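Local coordinates for phosphate-specific transport system accessory protein PhoU homolog (Pseudomonas aeruginosa, PDB 4Q25) that probably regulates phosphate uptake as a homodimeric accessory protein of the Pst transport system, acting as a negative regulator of the Pho regulon, at residues R75-R80 against S85-I90; R67-E72 against K95-L100; Q142-A147 against R209-L214. One frame throughout, in Å; residues are numbered along the deposited sequence.

Interaction 1 of 3, residues R75-R80 against S85-I90; sequences RILARR and SDLRLI
The backbone N of Arg80 bonds to O of Ala78 over 2.8 Å, closing an inverse gamma turn centred on Arg79, just past the helical turn whose Ile76 and Leu77 lie against Leu87 and Ile90. The setting is the closed end of an antiparallel helical hairpin in the all-helical PhoU fold: helix 59-78 stops here, and a short connection leads into helix 84-120, which runs back beside it. Two bulky aliphatic residues from each helix meet here, a fitting choice, since all four are buried.

Ile90 is the central piece, since its two branches serve different partners. Its CG2 methyl, anti to the backbone N (CG1 chi1 -62°), lies 3.8 Å from CG of Leu77 and equally near CD1 of that leucine, the two side chains pointing past one another in opposite directions. The other branch bends at CG1 (chi2 -68°) instead of extending, which takes CD1 of Ile90 to 3.8 Å from CG2 of Ile76. Ile76 also offers its CD1 to the same methyl, so the end of the Ile90 chain sits against both arms of a beta-branched neighbour. Beyond this pair, Ile76 continues onto Phe15 and Val22 of helix 15-45, the third helix around this core.

At the hairpin end the apolar surface passes into the dimer interface, where Leu77 packs on Leu87 of the second subunit. Pro82 of the connecting loop touches both Leu77 and Leu87 of the same chain. Arg79, having left the helix, forms a salt bridge through NE with Glu18. Nearest the turn, CD1 of Leu87 meets CD2 of Leu77 at 4.2 Å.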
loop_
_atom_site.group_PDB
_atom_site.type_symbol
_atom_site.label_atom_id
_atom_site.label_comp_id
_atom_site.label_asym_id
_atom_site.label_seq_id
_atom_site.Cartn_x
_atom_site.Cartn_y
_atom_site.Cartn_z
ATOM N N ARG A 75 15.247 -19.218 5.279
ATOM C CA ARG A 75 16.297 -20.151 5.559
ATOM C C ARG A 75 16.750 -20.065 6.996
ATOM O O ARG A 75 16.902 -21.075 7.696
ATOM C CB ARG A 75 17.428 -19.930 4.594
ATOM C CG ARG A 75 16.949 -19.864 3.167
ATOM C CD ARG A 75 18.060 -19.996 2.155
ATOM N NE ARG A 75 19.155 -19.086 2.420
ATOM C CZ ARG A 75 19.371 -17.959 1.761
ATOM N NH1 ARG A 75 18.571 -17.596 0.792
ATOM N NH2 ARG A 75 20.398 -17.206 2.077
ATOM N N ILE A 76 16.877 -18.850 7.474
ATOM C CA ILE A 76 17.318 -18.678 8.806
ATOM C C ILE A 76 16.333 -19.304 9.739
ATOM O O ILE A 76 16.715 -19.969 10.652
ATOM C CB ILE A 76 17.409 -17.195 9.192
ATOM C CG1 ILE A 76 18.658 -16.563 8.649
ATOM C CG2 ILE A 76 17.467 -17.022 10.692
ATOM C CD1 ILE A 76 18.709 -15.083 8.898
ATOM N N LEU A 77 15.058 -19.080 9.530
ATOM C CA LEU A 77 14.069 -19.609 10.439
ATOM C C LEU A 77 14.026 -21.123 10.397
ATOM O O LEU A 77 13.798 -21.771 11.380
ATOM C CB LEU A 77 12.703 -19.024 10.171
ATOM C CG LEU A 77 12.400 -17.644 10.726
ATOM C CD1 LEU A 77 10.972 -17.268 10.487
ATOM C CD2 LEU A 77 12.710 -17.514 12.197
ATOM N N ALA A 78 14.221 -21.665 9.218
ATOM C CA ALA A 78 14.133 -23.069 8.994
ATOM C C ALA A 78 15.138 -23.731 9.862
ATOM O O ALA A 78 14.855 -24.757 10.417
ATOM C CB ALA A 78 14.390 -23.398 7.554
ATOM N N ARG A 79 16.303 -23.153 10.081
ATOM C CA ARG A 79 17.282 -23.767 10.977
ATOM C C ARG A 79 16.978 -23.480 12.432
ATOM O O ARG A 79 17.613 -22.676 13.064
ATOM C CB ARG A 79 18.679 -23.255 10.705
ATOM C CG ARG A 79 19.023 -23.121 9.247
ATOM C CD ARG A 79 20.330 -22.387 9.138
ATOM N NE ARG A 79 20.506 -21.782 7.833
ATOM C CZ ARG A 79 20.964 -22.432 6.779
ATOM N NH1 ARG A 79 21.282 -23.708 6.887
ATOM N NH2 ARG A 79 21.097 -21.815 5.621
ATOM N N ARG A 80 15.971 -24.167 12.932
ATOM C CA ARG A 80 15.862 -24.556 14.320
ATOM C C ARG A 80 15.264 -23.322 14.953
ATOM O O ARG A 80 15.434 -22.247 14.439
ATOM C CB ARG A 80 17.233 -24.962 14.915
ATOM C CG ARG A 80 17.858 -26.248 14.338
ATOM C CD ARG A 80 19.191 -26.679 14.959
ATOM N NE ARG A 80 19.756 -27.869 14.310
ATOM C CZ ARG A 80 20.952 -28.399 14.561
ATOM N NH1 ARG A 80 21.766 -27.879 15.464
ATOM N NH2 ARG A 80 21.334 -29.479 13.906
ATOM N N SER A 85 13.789 -12.910 21.082
ATOM C CA SER A 85 14.283 -11.660 20.560
ATOM C C SER A 85 14.682 -11.785 19.103
ATOM O O SER A 85 14.460 -10.897 18.324
ATOM C CB SER A 85 15.355 -11.054 21.457
ATOM O OG SER A 85 16.624 -11.566 21.180
ATOM N N ASP A 86 15.289 -12.894 18.743
ATOM C CA ASP A 86 15.622 -13.145 17.362
ATOM C C ASP A 86 14.392 -13.294 16.522
ATOM O O ASP A 86 14.339 -12.891 15.391
ATOM C CB ASP A 86 16.511 -14.352 17.255
ATOM C CG ASP A 86 17.770 -14.153 17.987
ATOM O OD1 ASP A 86 17.913 -13.057 18.513
ATOM O OD2 ASP A 86 18.603 -15.055 18.061
ATOM N N LEU A 87 13.392 -13.924 17.069
ATOM C CA LEU A 87 12.215 -14.079 16.306
ATOM C C LEU A 87 11.660 -12.705 16.047
ATOM O O LEU A 87 11.220 -12.414 14.984
ATOM C CB LEU A 87 11.226 -14.956 17.027
ATOM C CG LEU A 87 9.927 -15.039 16.277
ATOM C CD1 LEU A 87 10.101 -15.925 15.069
ATOM C CD2 LEU A 87 8.841 -15.547 17.179
ATOM N N ARG A 88 11.712 -11.838 17.024
ATOM C CA ARG A 88 11.181 -10.520 16.814
ATOM C C ARG A 88 11.938 -9.832 15.675
ATOM O O ARG A 88 11.374 -9.118 14.895
ATOM C CB ARG A 88 11.233 -9.723 18.106
ATOM C CG ARG A 88 10.301 -10.238 19.180
ATOM C CD ARG A 88 9.881 -9.156 20.143
ATOM N NE ARG A 88 11.012 -8.447 20.696
ATOM C CZ ARG A 88 11.714 -8.883 21.715
ATOM N NH1 ARG A 88 11.407 -10.031 22.259
ATOM N NH2 ARG A 88 12.731 -8.199 22.166
ATOM N N LEU A 89 13.224 -10.071 15.591
ATOM C CA LEU A 89 14.059 -9.442 14.572
ATOM C C LEU A 89 13.745 -9.911 13.148
ATOM O O LEU A 89 13.589 -9.095 12.255
ATOM C CB LEU A 89 15.542 -9.660 14.860
ATOM C CG LEU A 89 16.525 -9.052 13.851
ATOM C CD1 LEU A 89 16.547 -7.525 13.912
ATOM C CD2 LEU A 89 17.913 -9.602 14.088
ATOM N N ILE A 90 13.698 -11.220 12.941
ATOM C CA ILE A 90 13.296 -11.792 11.656
ATOM C C ILE A 90 11.909 -11.284 11.243
ATOM O O ILE A 90 11.676 -10.938 10.089
ATOM C CB ILE A 90 13.227 -13.322 11.721
ATOM C CG1 ILE A 90 14.597 -13.915 12.031
ATOM C CG2 ILE A 90 12.675 -13.910 10.421
ATOM C CD1 ILE A 90 15.592 -13.746 10.913
#

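Interaction 2 of 3, residues R67-E72 against K95-L100; sequences RNIDEE and KSVIDL
Helix segments 67-72 and 95-100 run in broadly opposite directions, at a slant, and their backbones come nearest at Ile69 and Val97, whose CA atoms are 7.7 Å apart. Val97 fills that gap with its two methyls, each given to a different residue of the facing helix. CG1 is caught by Ile69: it lies 3.5 Å from CG2 of Ile69, a snug fit, and 3.8 Å from CD1 of the same residue, resting between the short branch and the end of the long one. The beta-branched pair suits the place because both side chains are compact and stiff, and they fill the space without reaching far from their own backbones.

The other methyl, CG2 of Val97, faces a charged group. It stands 3.9 Å from OD1 and 4.0 Å from OD2 of Asp70, so the carboxylate presents both oxygens to a hydrocarbon that can only pack against them. Asp70 takes this place with CG beside its own backbone N (chi1 -84°). Its polar partner is Lys95 of the second subunit, which makes a salt bridge with it, and Lys95 of this chain returns the bond to Asp70 of that subunit. This lysine probably also offsets the nearby like charge of Glu66. Glu71, one residue on, pairs with Arg88 of the second subunit.

Behind Val97, Ser96 and Leu100 turn to Leu26 of helix 15-45. An apolar seam inside and, at its border, reciprocal ion pairs with the second subunit thus mark an antiparallel helical hairpin of the PhoU helix bundle, here forming part of the homodimer interface.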
loop_
_atom_site.group_PDB
_atom_site.type_symbol
_atom_site.label_atom_id
_atom_site.label_comp_id
_atom_site.label_asym_id
_atom_site.label_seq_id
_atom_site.Cartn_x
_atom_site.Cartn_y
_atom_site.Cartn_z
ATOM N N ARG A 67 12.525 -9.974 -2.429
ATOM C CA ARG A 67 12.417 -11.419 -2.599
ATOM C C ARG A 67 13.606 -12.140 -2.005
ATOM O O ARG A 67 13.443 -13.151 -1.318
ATOM C CB ARG A 67 12.314 -11.787 -4.072
ATOM C CG ARG A 67 10.993 -11.375 -4.697
ATOM C CD ARG A 67 11.049 -11.487 -6.214
ATOM N NE ARG A 67 10.102 -10.547 -6.815
ATOM C CZ ARG A 67 10.393 -9.675 -7.776
ATOM N NH1 ARG A 67 11.603 -9.645 -8.320
ATOM N NH2 ARG A 67 9.447 -8.860 -8.222
ATOM N N ASN A 68 14.800 -11.613 -2.260
ATOM C CA ASN A 68 16.022 -12.216 -1.715
ATOM C C ASN A 68 16.076 -12.186 -0.199
ATOM O O ASN A 68 16.562 -13.113 0.426
ATOM C CB ASN A 68 17.274 -11.569 -2.310
ATOM C CG ASN A 68 17.388 -11.813 -3.794
ATOM O OD1 ASN A 68 16.746 -12.694 -4.320
ATOM N ND2 ASN A 68 18.162 -10.997 -4.479
ATOM N N ILE A 69 15.565 -11.129 0.394
ATOM C CA ILE A 69 15.565 -11.010 1.844
ATOM C C ILE A 69 14.506 -11.934 2.443
ATOM O O ILE A 69 14.710 -12.487 3.503
ATOM C CB ILE A 69 15.320 -9.549 2.263
ATOM C CG1 ILE A 69 16.516 -8.668 1.843
ATOM C CG2 ILE A 69 15.079 -9.423 3.751
ATOM C CD1 ILE A 69 16.380 -7.177 2.199
ATOM N N ASP A 70 13.363 -12.084 1.779
ATOM C CA ASP A 70 12.292 -12.945 2.295
ATOM C C ASP A 70 12.768 -14.375 2.354
ATOM O O ASP A 70 12.524 -15.053 3.330
ATOM C CB ASP A 70 11.003 -12.873 1.443
ATOM C CG ASP A 70 10.106 -11.689 1.823
ATOM O OD1 ASP A 70 9.775 -11.522 3.021
ATOM O OD2 ASP A 70 9.714 -10.917 0.914
ATOM N N GLU A 71 13.424 -14.833 1.302
ATOM C CA GLU A 71 13.936 -16.213 1.263
ATOM C C GLU A 71 15.008 -16.437 2.308
ATOM O O GLU A 71 15.082 -17.490 2.932
ATOM C CB GLU A 71 14.490 -16.555 -0.105
ATOM C CG GLU A 71 13.408 -16.801 -1.135
ATOM C CD GLU A 71 12.418 -17.865 -0.689
ATOM O OE1 GLU A 71 12.796 -19.051 -0.690
ATOM O OE2 GLU A 71 11.277 -17.491 -0.312
ATOM N N GLU A 72 15.818 -15.418 2.513
ATOM C CA GLU A 72 16.839 -15.430 3.546
ATOM C C GLU A 72 16.232 -15.602 4.930
ATOM O O GLU A 72 16.748 -16.375 5.764
ATOM C CB GLU A 72 17.624 -14.124 3.463
ATOM C CG GLU A 72 19.007 -14.196 4.011
ATOM C CD GLU A 72 19.721 -12.867 3.918
ATOM O OE1 GLU A 72 20.664 -12.668 4.719
ATOM O OE2 GLU A 72 19.350 -12.028 3.058
ATOM N N LYS A 95 8.509 -8.002 7.662
ATOM C CA LYS A 95 7.443 -7.030 7.507
ATOM C C LYS A 95 7.969 -5.708 6.978
ATOM O O LYS A 95 7.277 -5.016 6.247
ATOM C CB LYS A 95 6.688 -6.812 8.810
ATOM C CG LYS A 95 5.806 -8.002 9.131
ATOM C CD LYS A 95 4.880 -7.766 10.300
ATOM C CE LYS A 95 3.999 -8.996 10.488
ATOM N NZ LYS A 95 3.335 -8.894 11.797
ATOM N N SER A 96 9.211 -5.378 7.313
ATOM C CA SER A 96 9.746 -4.098 6.933
ATOM C C SER A 96 10.186 -4.058 5.466
ATOM O O SER A 96 10.083 -2.999 4.850
ATOM C CB SER A 96 10.811 -3.609 7.902
ATOM O OG SER A 96 11.969 -4.336 7.698
ATOM N N VAL A 97 10.590 -5.185 4.870
ATOM C CA VAL A 97 10.877 -5.171 3.430
ATOM C C VAL A 97 9.621 -4.871 2.582
ATOM O O VAL A 97 9.728 -4.361 1.480
ATOM C CB VAL A 97 11.551 -6.459 2.903
ATOM C CG1 VAL A 97 12.894 -6.639 3.550
ATOM C CG2 VAL A 97 10.689 -7.687 3.131
ATOM N N ILE A 98 8.447 -5.193 3.105
ATOM C CA ILE A 98 7.197 -4.835 2.476
ATOM C C ILE A 98 7.049 -3.314 2.492
ATOM O O ILE A 98 6.750 -2.714 1.455
ATOM C CB ILE A 98 5.973 -5.463 3.168
ATOM C CG1 ILE A 98 6.087 -7.003 3.241
ATOM C CG2 ILE A 98 4.718 -5.140 2.391
ATOM C CD1 ILE A 98 5.058 -7.629 4.181
ATOM N N ASP A 99 7.291 -2.706 3.651
ATOM C CA ASP A 99 7.287 -1.242 3.766
ATOM C C ASP A 99 8.297 -0.563 2.841
ATOM O O ASP A 99 7.963 0.410 2.182
ATOM C CB ASP A 99 7.464 -0.795 5.213
ATOM C CG ASP A 99 6.252 -1.152 6.090
ATOM O OD1 ASP A 99 5.108 -0.810 5.759
ATOM O OD2 ASP A 99 6.446 -1.763 7.150
ATOM N N LEU A 100 9.501 -1.118 2.741
ATOM C CA LEU A 100 10.507 -0.570 1.845
ATOM C C LEU A 100 10.106 -0.719 0.410
ATOM O O LEU A 100 10.363 0.161 -0.390
ATOM C CB LEU A 100 11.883 -1.205 2.072
ATOM C CG LEU A 100 12.465 -0.857 3.439
ATOM C CD1 LEU A 100 13.800 -1.560 3.623
ATOM C CD2 LEU A 100 12.599 0.653 3.603
#

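Interaction 3 of 3, residues Q142-A147 against R209-L214; sequences QEALDA and RNIAEL
Ile211 holds CG1 beside its backbone N (chi1 -66°), which leaves CG2 anti to that N and directs this methyl across to CB of Ala144, 4.2 Å away. Alanine brings no torsion of its own to the meeting; its methyl simply leans from helix 127-149 toward helix 188-220. There it also comes to 4.3 Å from the backbone N of Ala212, lying almost on the main chain of the opposite helix. This is possible because the helices are so close: the CA atoms of Ala144 and Ala212 are only 5.1 Å apart. Alanine suits both positions because a single methyl takes up little room between main chains this close; that of Ala212 points along the flank, while Ile211 supplies the larger apolar surface at its side.

Both helices have further neighbours. Ala212 touches Val159 of helix 153-183, which also meets Glu143, and Ile211 also faces helix 84-120.

At the start of the segment 209-214, on the side turned from Ala144, Arg209 bends so that NH1 reaches the side chain of its neighbour Asn210, bonding to OD1 at 2.8 Å. The bond is bent, with 139° at the hydrogen, and the donor is tilted 34° from the amide carbonyl plane, although the oxygen itself lies close to the guanidinium plane. The other terminal nitrogen, NH2, makes a salt bridge to Asp163, tying helix 188-220 to helix 153-183.

The two segments run in the same general direction, as expected when the first and last helices of an up-down-up three-helix bundle pack side by side. Helices 127-149, 153-183 and 188-220 make such a bundle, with both segments inside the second PhoU sequence range.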
loop_
_atom_site.group_PDB
_atom_site.type_symbol
_atom_site.label_atom_id
_atom_site.label_comp_id
_atom_site.label_asym_id
_atom_site.label_seq_id
_atom_site.Cartn_x
_atom_site.Cartn_y
_atom_site.Cartn_z
ATOM N N GLN A 142 15.190 7.664 6.585
ATOM C CA GLN A 142 16.552 7.592 7.156
ATOM C C GLN A 142 16.494 7.234 8.644
ATOM O O GLN A 142 17.187 6.346 9.096
ATOM C CB GLN A 142 17.337 8.906 7.077
ATOM C CG GLN A 142 17.224 9.760 5.819
ATOM C CD GLN A 142 18.059 11.054 5.909
ATOM O OE1 GLN A 142 18.990 11.139 6.731
ATOM N NE2 GLN A 142 17.721 12.074 5.071
ATOM N N GLU A 143 15.638 7.919 9.382
ATOM C CA GLU A 143 15.586 7.791 10.834
ATOM C C GLU A 143 15.064 6.422 11.256
ATOM O O GLU A 143 15.638 5.781 12.145
ATOM C CB GLU A 143 14.750 8.925 11.469
ATOM C CG GLU A 143 15.494 10.272 11.487
ATOM C CD GLU A 143 14.704 11.420 12.110
ATOM O OE1 GLU A 143 13.477 11.499 11.969
ATOM O OE2 GLU A 143 15.322 12.284 12.733
ATOM N N ALA A 144 13.991 5.971 10.622
ATOM C CA ALA A 144 13.491 4.627 10.877
ATOM C C ALA A 144 14.582 3.574 10.605
ATOM O O ALA A 144 14.724 2.635 11.373
ATOM C CB ALA A 144 12.271 4.355 10.039
ATOM N N LEU A 145 15.353 3.744 9.527
ATOM C CA LEU A 145 16.436 2.812 9.216
ATOM C C LEU A 145 17.546 2.948 10.228
ATOM O O LEU A 145 18.087 1.942 10.689
ATOM C CB LEU A 145 17.010 3.042 7.821
ATOM C CG LEU A 145 16.014 2.779 6.692
ATOM C CD1 LEU A 145 16.598 3.172 5.346
ATOM C CD2 LEU A 145 15.620 1.326 6.689
ATOM N N ASP A 146 17.912 4.184 10.560
ATOM C CA ASP A 146 18.934 4.389 11.584
ATOM C C ASP A 146 18.450 3.746 12.916
ATOM O O ASP A 146 19.220 3.149 13.625
ATOM C CB ASP A 146 19.319 5.885 11.709
ATOM C CG ASP A 146 20.269 6.164 12.898
ATOM O OD1 ASP A 146 21.486 5.840 12.833
ATOM O OD2 ASP A 146 19.778 6.715 13.913
ATOM N N ALA A 147 17.157 3.834 13.199
ATOM C CA ALA A 147 16.587 3.320 14.436
ATOM C C ALA A 147 16.642 1.808 14.475
ATOM O O ALA A 147 17.033 1.224 15.469
ATOM C CB ALA A 147 15.156 3.780 14.601
ATOM N N ARG A 209 6.822 5.262 9.338
ATOM C CA ARG A 209 6.190 5.132 10.636
ATOM C C ARG A 209 5.968 3.686 10.986
ATOM O O ARG A 209 6.281 3.286 12.093
ATOM C CB ARG A 209 4.867 5.892 10.668
ATOM C CG ARG A 209 4.091 5.811 11.963
ATOM C CD ARG A 209 2.846 4.955 11.825
ATOM N NE ARG A 209 1.719 5.716 11.298
ATOM C CZ ARG A 209 0.960 5.351 10.261
ATOM N NH1 ARG A 209 1.185 4.210 9.606
ATOM N NH2 ARG A 209 -0.042 6.142 9.872
ATOM N N ASN A 210 5.436 2.900 10.048
ATOM C CA ASN A 210 5.270 1.452 10.284
ATOM C C ASN A 210 6.592 0.763 10.619
ATOM O O ASN A 210 6.639 -0.055 11.534
ATOM C CB ASN A 210 4.642 0.727 9.104
ATOM C CG ASN A 210 3.256 1.235 8.767
ATOM O OD1 ASN A 210 2.566 1.811 9.598
ATOM N ND2 ASN A 210 2.838 1.007 7.538
ATOM N N ILE A 211 7.652 1.081 9.882
ATOM C CA ILE A 211 8.947 0.457 10.143
ATOM C C ILE A 211 9.489 0.868 11.506
ATOM O O ILE A 211 10.215 0.104 12.139
ATOM C CB ILE A 211 9.979 0.825 9.088
ATOM C CG1 ILE A 211 9.580 0.228 7.744
ATOM C CG2 ILE A 211 11.358 0.338 9.497
ATOM C CD1 ILE A 211 10.325 0.848 6.584
ATOM N N ALA A 212 9.140 2.078 11.938
ATOM C CA ALA A 212 9.529 2.567 13.255
ATOM C C ALA A 212 8.829 1.758 14.346
ATOM O O ALA A 212 9.448 1.352 15.330
ATOM C CB ALA A 212 9.216 4.055 13.395
ATOM N N GLU A 213 7.545 1.509 14.136
ATOM C CA GLU A 213 6.728 0.779 15.082
ATOM C C GLU A 213 7.204 -0.667 15.206
ATOM O O GLU A 213 7.115 -1.274 16.282
ATOM C CB GLU A 213 5.251 0.873 14.703
ATOM C CG GLU A 213 4.633 2.200 15.139
ATOM C CD GLU A 213 3.247 2.496 14.549
ATOM O OE1 GLU A 213 2.792 1.875 13.558
ATOM O OE2 GLU A 213 2.589 3.401 15.084
ATOM N N LEU A 214 7.757 -1.199 14.122
ATOM C CA LEU A 214 8.336 -2.535 14.149
ATOM C C LEU A 214 9.606 -2.546 14.994
ATOM O O LEU A 214 9.909 -3.544 15.645
ATOM C CB LEU A 214 8.636 -3.038 12.737
ATOM C CG LEU A 214 7.402 -3.335 11.884
ATOM C CD1 LEU A 214 7.749 -3.482 10.412
ATOM C CD2 LEU A 214 6.708 -4.591 12.353
#

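Interactions 1 and 2 use the same two helices, 59-78 and 84-120, with centres 14 Å apart: interaction 1 sits nearer the hairpin turn and is nested within the loop closed by interaction 2. Both touch the second subunit, whereas no other chain touches interaction 3, which belongs to the second PhoU sequence range. Interactions 2 and 3 are 15 Å apart between centres yet meet directly: Asp99 CB lies 3.5 Å from Ile211 CG1, and Leu100 CD2 is 3.8 Å from Ile211 CD1. Helix 84-120 thus packs on helix 59-78 and on helix 188-220. Interaction 1 stays separate from interaction 3, their nearest atoms about 6 Å apart.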